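Local coordinates for protein translation initiation inhibitor (Streptococcus pyogenes, PDB 2EWC) that is of unknown function but belongs to the YjgF family, some of whose members are enamine/imine deaminases, and may inhibit translation initiation, at residues G35-I38 with E39-I42; F70-V73 with W74-P77. All blocks are in the same frame, centred on the assembly; numbering follows the deposited sequence.

Contact 1: residues G35-I38 with E39-I42; sequences GQDI and ESQI
Asp37 caps the N-terminus of helix 38-54 through Ser40, a local side-chain contact where the loop after strand 24-30 turns into the first turn of that helix. Asp37 OD1 accepts from Ser40 N at 3.0 Å, and this amide meets the oxygen nearly in line with its C-O bond. With chi1 at 66°, CG is tucked between the backbone N and the carbonyl carbon, which swings the carboxylate back over the helix end. Ser40 OG also lies 2.7 Å from Asp37 OD1, but this second bond is less certain, since the serine was modelled in two positions. The N-H groups and dipole at this helix start would probably favour the charged form of Asp37. On the buried side, Gln41 reaches back past the cap: its NE2 donates to Gln36 O (2.8 Å), tilted from the carbonyl plane, and also to Gly109 O, while its OE1 takes Leu111 N. The amide is thus pinned at both ends, tying the helix start to the neighbouring loop. Ile38 CG1 touches Ile42 CD1 at 3.6 Å, one turn on, and both isoleucines rest on Phe112. Gln41 N to Asp37 O (3.0 Å) opens the helical bonding; the OD1 bond makes Asp37 a classic aspartate N-cap.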
ATOM      1  N   GLY B  35     -19.648 -24.997 -35.439  1.00 37.10           N
ATOM      2  CA  GLY B  35     -18.739 -25.160 -36.548  1.00 36.68           C
ATOM      3  C   GLY B  35     -18.328 -23.833 -37.158  1.00 36.71           C
ATOM      4  O   GLY B  35     -17.423 -23.788 -37.981  1.00 37.16           O
ATOM      5  N   GLN B  36     -18.993 -22.750 -36.778  1.00 36.03           N
ATOM      6  CA  GLN B  36     -18.634 -21.443 -37.310  1.00 36.26           C
ATOM      7  C   GLN B  36     -17.630 -20.754 -36.378  1.00 34.97           C
ATOM      8  O   GLN B  36     -17.233 -21.336 -35.357  1.00 34.90           O
ATOM      9  CB  GLN B  36     -19.886 -20.599 -37.574  1.00 35.58           C
ATOM     10  CG  GLN B  36     -20.811 -21.241 -38.602  1.00 37.96           C
ATOM     11  CD  GLN B  36     -22.123 -20.477 -38.793  1.00 39.01           C
ATOM     12  OE1 GLN B  36     -22.155 -19.243 -38.750  1.00 42.20           O
ATOM     13  NE2 GLN B  36     -23.212 -21.217 -39.020  1.00 42.55           N
ATOM     14  N   ASP B  37     -17.211 -19.540 -36.731  1.00 33.57           N
ATOM     15  CA  ASP B  37     -16.181 -18.824 -35.959  1.00 32.75           C
ATOM     16  C   ASP B  37     -16.695 -18.264 -34.619  1.00 31.34           C
ATOM     17  O   ASP B  37     -17.892 -18.166 -34.407  1.00 30.57           O
ATOM     18  CB  ASP B  37     -15.494 -17.738 -36.819  1.00 32.70           C
ATOM     19  CG  ASP B  37     -16.434 -16.598 -37.219  1.00 34.81           C
ATOM     20  OD1 ASP B  37     -17.488 -16.374 -36.589  1.00 35.89           O
ATOM     21  OD2 ASP B  37     -16.102 -15.881 -38.182  1.00 38.57           O
ATOM     22  N   ILE B  38     -15.786 -17.887 -33.720  1.00 30.37           N
ATOM     23  CA  ILE B  38     -16.215 -17.448 -32.384  1.00 29.98           C
ATOM     24  C   ILE B  38     -17.356 -16.414 -32.398  1.00 29.71           C
ATOM     25  O   ILE B  38     -18.321 -16.601 -31.693  1.00 28.83           O
ATOM     26  CB  ILE B  38     -15.041 -16.979 -31.467  1.00 29.53           C
ATOM     27  CG1 ILE B  38     -15.564 -16.629 -30.070  1.00 28.16           C
ATOM     28  CG2 ILE B  38     -14.218 -15.816 -32.135  1.00 29.90           C
ATOM     29  CD1 ILE B  38     -16.132 -17.837 -29.257  1.00 25.33           C
ATOM     30  N   GLU B  39     -17.248 -15.354 -33.204  1.00 29.72           N
ATOM     31  CA  GLU B  39     -18.276 -14.306 -33.211  1.00 31.02           C
ATOM     32  C   GLU B  39     -19.639 -14.895 -33.585  1.00 29.66           C
ATOM     33  O   GLU B  39     -20.652 -14.578 -32.954  1.00 29.68           O
ATOM     34  CB  GLU B  39     -17.895 -13.148 -34.147  1.00 30.93           C
ATOM     35  CG  GLU B  39     -18.723 -11.878 -33.961  1.00 33.10           C
ATOM     36  CD  GLU B  39     -18.343 -10.788 -34.971  1.00 35.56           C
ATOM     37  OE1 GLU B  39     -19.202 -10.426 -35.809  1.00 40.09           O
ATOM     38  OE2 GLU B  39     -17.170 -10.314 -34.954  1.00 40.83           O
ATOM     39  N   SER B  40     -19.648 -15.766 -34.596  0.50 29.28           N
ATOM     40  CA  SER B  40     -20.877 -16.407 -35.069  0.50 28.86           C
ATOM     41  C   SER B  40     -21.487 -17.360 -34.041  0.50 28.71           C
ATOM     42  O   SER B  40     -22.711 -17.484 -33.964  0.50 28.65           O
ATOM     43  CB  SER B  40     -20.635 -17.150 -36.381  0.50 28.54           C
ATOM     44  OG  SER B  40     -20.041 -16.299 -37.349  0.50 28.22           O
ATOM     45  N   GLN B  41     -20.642 -18.034 -33.259  1.00 28.01           N
ATOM     46  CA  GLN B  41     -21.142 -18.974 -32.236  1.00 27.52           C
ATOM     47  C   GLN B  41     -21.705 -18.213 -31.068  1.00 26.83           C
ATOM     48  O   GLN B  41     -22.639 -18.672 -30.438  1.00 27.34           O
ATOM     49  CB  GLN B  41     -20.071 -19.967 -31.775  1.00 26.56           C
ATOM     50  CG  GLN B  41     -19.702 -20.945 -32.848  1.00 26.36           C
ATOM     51  CD  GLN B  41     -18.951 -22.132 -32.327  1.00 26.29           C
ATOM     52  OE1 GLN B  41     -19.014 -22.458 -31.142  1.00 28.46           O
ATOM     53  NE2 GLN B  41     -18.232 -22.801 -33.214  1.00 23.91           N
ATOM     54  N   ILE B  42     -21.116 -17.051 -30.787  1.00 26.72           N
ATOM     55  CA  ILE B  42     -21.630 -16.158 -29.766  1.00 27.28           C
ATOM     56  C   ILE B  42     -23.013 -15.617 -30.173  1.00 27.79           C
ATOM     57  O   ILE B  42     -23.959 -15.703 -29.380  1.00 27.45           O
ATOM     58  CB  ILE B  42     -20.646 -15.015 -29.434  1.00 27.44           C
ATOM     59  CG1 ILE B  42     -19.361 -15.595 -28.797  1.00 26.18           C
ATOM     60  CG2 ILE B  42     -21.322 -13.990 -28.482  1.00 27.18           C
ATOM     61  CD1 ILE B  42     -18.189 -14.627 -28.759  1.00 23.12           C
TER

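Contact 2: residues F70-V73 with W74-P77; sequences FRDV and WNIP
Val73 and Trp74 sit at the tight bend that leads from strand 63-70 into helix 76-87, with Asn75 finishing the turn. Val73 CG2 lies 3.6 Å from Ile76 CD1, the two side chains running alongside each other in the same direction, while Val73 O accepts from Ile76 N at 3.0 Å. Trp74 N donates to Asp72 OD1 (3.1 Å), arriving from above the carboxylate plane. That same oxygen also lies in the plane of the indole, at its edge, 3.4 Å from Trp74 CD1. The other carboxylate oxygen, OD2, turns outward to Gly106 N of a second subunit and to a bound glycerol. Asn75 N donates to Asp72 O at 3.0 Å. The chi1 of -77° leaves the Asn75 amide beside its own backbone N, where ND2 gives a hydrogen to a water that also accepts from Asp72 N; this bridge spans the turn. Beneath, the Phe70 ring approaches Asn75 CB through CD1 (3.8 Å), its plane 38° from the amide. Trp74 packs against Trp74 of a fourth subunit. An Asx turn at Asp72 flowing into a 3-10 turn starts the helix, here at a subunit interface.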
ATOM      1  N   PHE B  70     -16.345 -20.462 -22.378  1.00 24.82           N
ATOM      2  CA  PHE B  70     -15.486 -20.307 -23.550  1.00 25.16           C
ATOM      3  C   PHE B  70     -14.481 -21.448 -23.588  1.00 25.73           C
ATOM      4  O   PHE B  70     -13.901 -21.809 -22.551  1.00 25.51           O
ATOM      5  CB  PHE B  70     -14.640 -19.036 -23.462  1.00 24.24           C
ATOM      6  CG  PHE B  70     -15.410 -17.735 -23.536  1.00 25.13           C
ATOM      7  CD1 PHE B  70     -15.465 -17.015 -24.740  1.00 24.11           C
ATOM      8  CD2 PHE B  70     -15.985 -17.188 -22.397  1.00 24.13           C
ATOM      9  CE1 PHE B  70     -16.145 -15.818 -24.827  1.00 26.43           C
ATOM     10  CE2 PHE B  70     -16.664 -15.965 -22.465  1.00 26.35           C
ATOM     11  CZ  PHE B  70     -16.757 -15.282 -23.684  1.00 26.59           C
ATOM     12  N   ARG B  71     -14.213 -21.971 -24.777  1.00 25.73           N
ATOM     13  CA  ARG B  71     -13.052 -22.843 -24.933  1.00 26.89           C
ATOM     14  C   ARG B  71     -11.749 -22.021 -24.736  1.00 26.85           C
ATOM     15  O   ARG B  71     -10.751 -22.542 -24.226  1.00 26.45           O
ATOM     16  CB  ARG B  71     -13.075 -23.509 -26.317  1.00 26.63           C
ATOM     17  CG  ARG B  71     -11.976 -24.532 -26.553  1.00 27.73           C
ATOM     18  CD  ARG B  71     -12.147 -25.190 -27.936  1.00 28.15           C
ATOM     19  NE  ARG B  71     -13.358 -26.025 -28.032  1.00 28.91           N
ATOM     20  CZ  ARG B  71     -13.471 -27.280 -27.598  1.00 29.33           C
ATOM     21  NH1 ARG B  71     -12.436 -27.898 -27.005  1.00 27.55           N
ATOM     22  NH2 ARG B  71     -14.627 -27.932 -27.785  1.00 25.76           N
ATOM     23  N   ASP B  72     -11.787 -20.746 -25.152  1.00 26.55           N
ATOM     24  CA  ASP B  72     -10.682 -19.781 -25.008  1.00 26.60           C
ATOM     25  C   ASP B  72     -11.266 -18.509 -24.391  1.00 26.32           C
ATOM     26  O   ASP B  72     -11.861 -17.704 -25.111  1.00 25.94           O
ATOM     27  CB  ASP B  72     -10.015 -19.455 -26.377  1.00 26.75           C
ATOM     28  CG  ASP B  72      -8.819 -18.474 -26.253  1.00 29.81           C
ATOM     29  OD1 ASP B  72      -8.515 -18.009 -25.130  1.00 32.20           O
ATOM     30  OD2 ASP B  72      -8.158 -18.162 -27.286  1.00 33.51           O
ATOM     31  N   VAL B  73     -11.087 -18.334 -23.083  1.00 25.52           N
ATOM     32  CA  VAL B  73     -11.678 -17.208 -22.361  1.00 26.16           C
ATOM     33  C   VAL B  73     -11.153 -15.840 -22.849  1.00 25.97           C
ATOM     34  O   VAL B  73     -11.799 -14.813 -22.650  1.00 26.09           O
ATOM     35  CB  VAL B  73     -11.510 -17.374 -20.823  1.00 26.06           C
ATOM     36  CG1 VAL B  73     -10.064 -17.115 -20.382  1.00 25.38           C
ATOM     37  CG2 VAL B  73     -12.501 -16.487 -20.073  1.00 27.97           C
ATOM     38  N   TRP B  74      -9.990 -15.825 -23.501  1.00 25.84           N
ATOM     39  CA  TRP B  74      -9.481 -14.575 -24.113  1.00 25.80           C
ATOM     40  C   TRP B  74     -10.358 -14.001 -25.253  1.00 25.27           C
ATOM     41  O   TRP B  74     -10.083 -12.911 -25.776  1.00 24.69           O
ATOM     42  CB  TRP B  74      -8.046 -14.745 -24.574  1.00 25.64           C
ATOM     43  CG  TRP B  74      -7.070 -14.958 -23.449  1.00 25.99           C
ATOM     44  CD1 TRP B  74      -6.652 -16.165 -22.943  1.00 27.72           C
ATOM     45  CD2 TRP B  74      -6.377 -13.950 -22.708  1.00 23.57           C
ATOM     46  NE1 TRP B  74      -5.744 -15.959 -21.919  1.00 29.01           N
ATOM     47  CE2 TRP B  74      -5.554 -14.609 -21.766  1.00 28.77           C
ATOM     48  CE3 TRP B  74      -6.373 -12.543 -22.746  1.00 25.97           C
ATOM     49  CZ2 TRP B  74      -4.733 -13.912 -20.864  1.00 28.19           C
ATOM     50  CZ3 TRP B  74      -5.560 -11.854 -21.869  1.00 27.27           C
ATOM     51  CH2 TRP B  74      -4.746 -12.546 -20.935  1.00 27.26           C
ATOM     52  N   ASN B  75     -11.394 -14.750 -25.633  1.00 25.46           N
ATOM     53  CA  ASN B  75     -12.433 -14.269 -26.544  1.00 25.77           C
ATOM     54  C   ASN B  75     -13.510 -13.386 -25.868  1.00 26.58           C
ATOM     55  O   ASN B  75     -14.445 -12.948 -26.531  1.00 26.69           O
ATOM     56  CB  ASN B  75     -13.117 -15.456 -27.218  1.00 24.53           C
ATOM     57  CG  ASN B  75     -12.283 -16.066 -28.318  1.00 25.68           C
ATOM     58  OD1 ASN B  75     -11.647 -15.365 -29.116  1.00 22.14           O
ATOM     59  ND2 ASN B  75     -12.291 -17.389 -28.384  1.00 27.55           N
ATOM     60  N   ILE B  76     -13.399 -13.141 -24.568  1.00 27.50           N
ATOM     61  CA  ILE B  76     -14.315 -12.205 -23.883  1.00 28.98           C
ATOM     62  C   ILE B  76     -14.557 -10.883 -24.653  1.00 29.43           C
ATOM     63  O   ILE B  76     -15.699 -10.479 -24.771  1.00 30.38           O
ATOM     64  CB  ILE B  76     -13.889 -11.921 -22.421  1.00 29.24           C
ATOM     65  CG1 ILE B  76     -14.314 -13.070 -21.493  1.00 29.58           C
ATOM     66  CG2 ILE B  76     -14.536 -10.629 -21.861  1.00 29.77           C
ATOM     67  CD1 ILE B  76     -13.574 -13.024 -20.183  1.00 32.27           C
ATOM     68  N   PRO B  77     -13.497 -10.205 -25.165  1.00 29.92           N
ATOM     69  CA  PRO B  77     -13.772  -8.976 -25.950  1.00 30.41           C
ATOM     70  C   PRO B  77     -14.647  -9.193 -27.203  1.00 30.60           C
ATOM     71  O   PRO B  77     -15.380  -8.284 -27.606  1.00 31.18           O
ATOM     72  CB  PRO B  77     -12.374  -8.467 -26.372  1.00 30.71           C
ATOM     73  CG  PRO B  77     -11.390  -9.158 -25.493  1.00 31.03           C
ATOM     74  CD  PRO B  77     -12.050 -10.468 -25.032  1.00 29.60           C
TER
HETATM   75  O   HOH W   1     -13.600 -19.812 -27.167  1.00 26.72           O

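How the contacts relate
Contact 1 comes first along the chain and contact 2 follows some thirty residues later, yet their centres lie only about 12 Å apart. Each marks the start of a helix: residues 35-42 span the beginning of helix 38-54, and residues 70-77 that of the helix formed by 76-87. The two beginnings touch where Ile38 CG1 packs 3.8 Å from Asn75 ND2, and further in, Ile42 meets Val78 and Met79. Phe112, on strand 112-119 of the mixed sheet, is shared, packing against Ile38, Ile42 and Phe70. Helix 76-87 forms the crossover of a beta-alpha-beta unit between the parallel neighbours 63-70 and 93-98. Contact 1 stays within its own chain, whereas contact 2 reaches three other subunits.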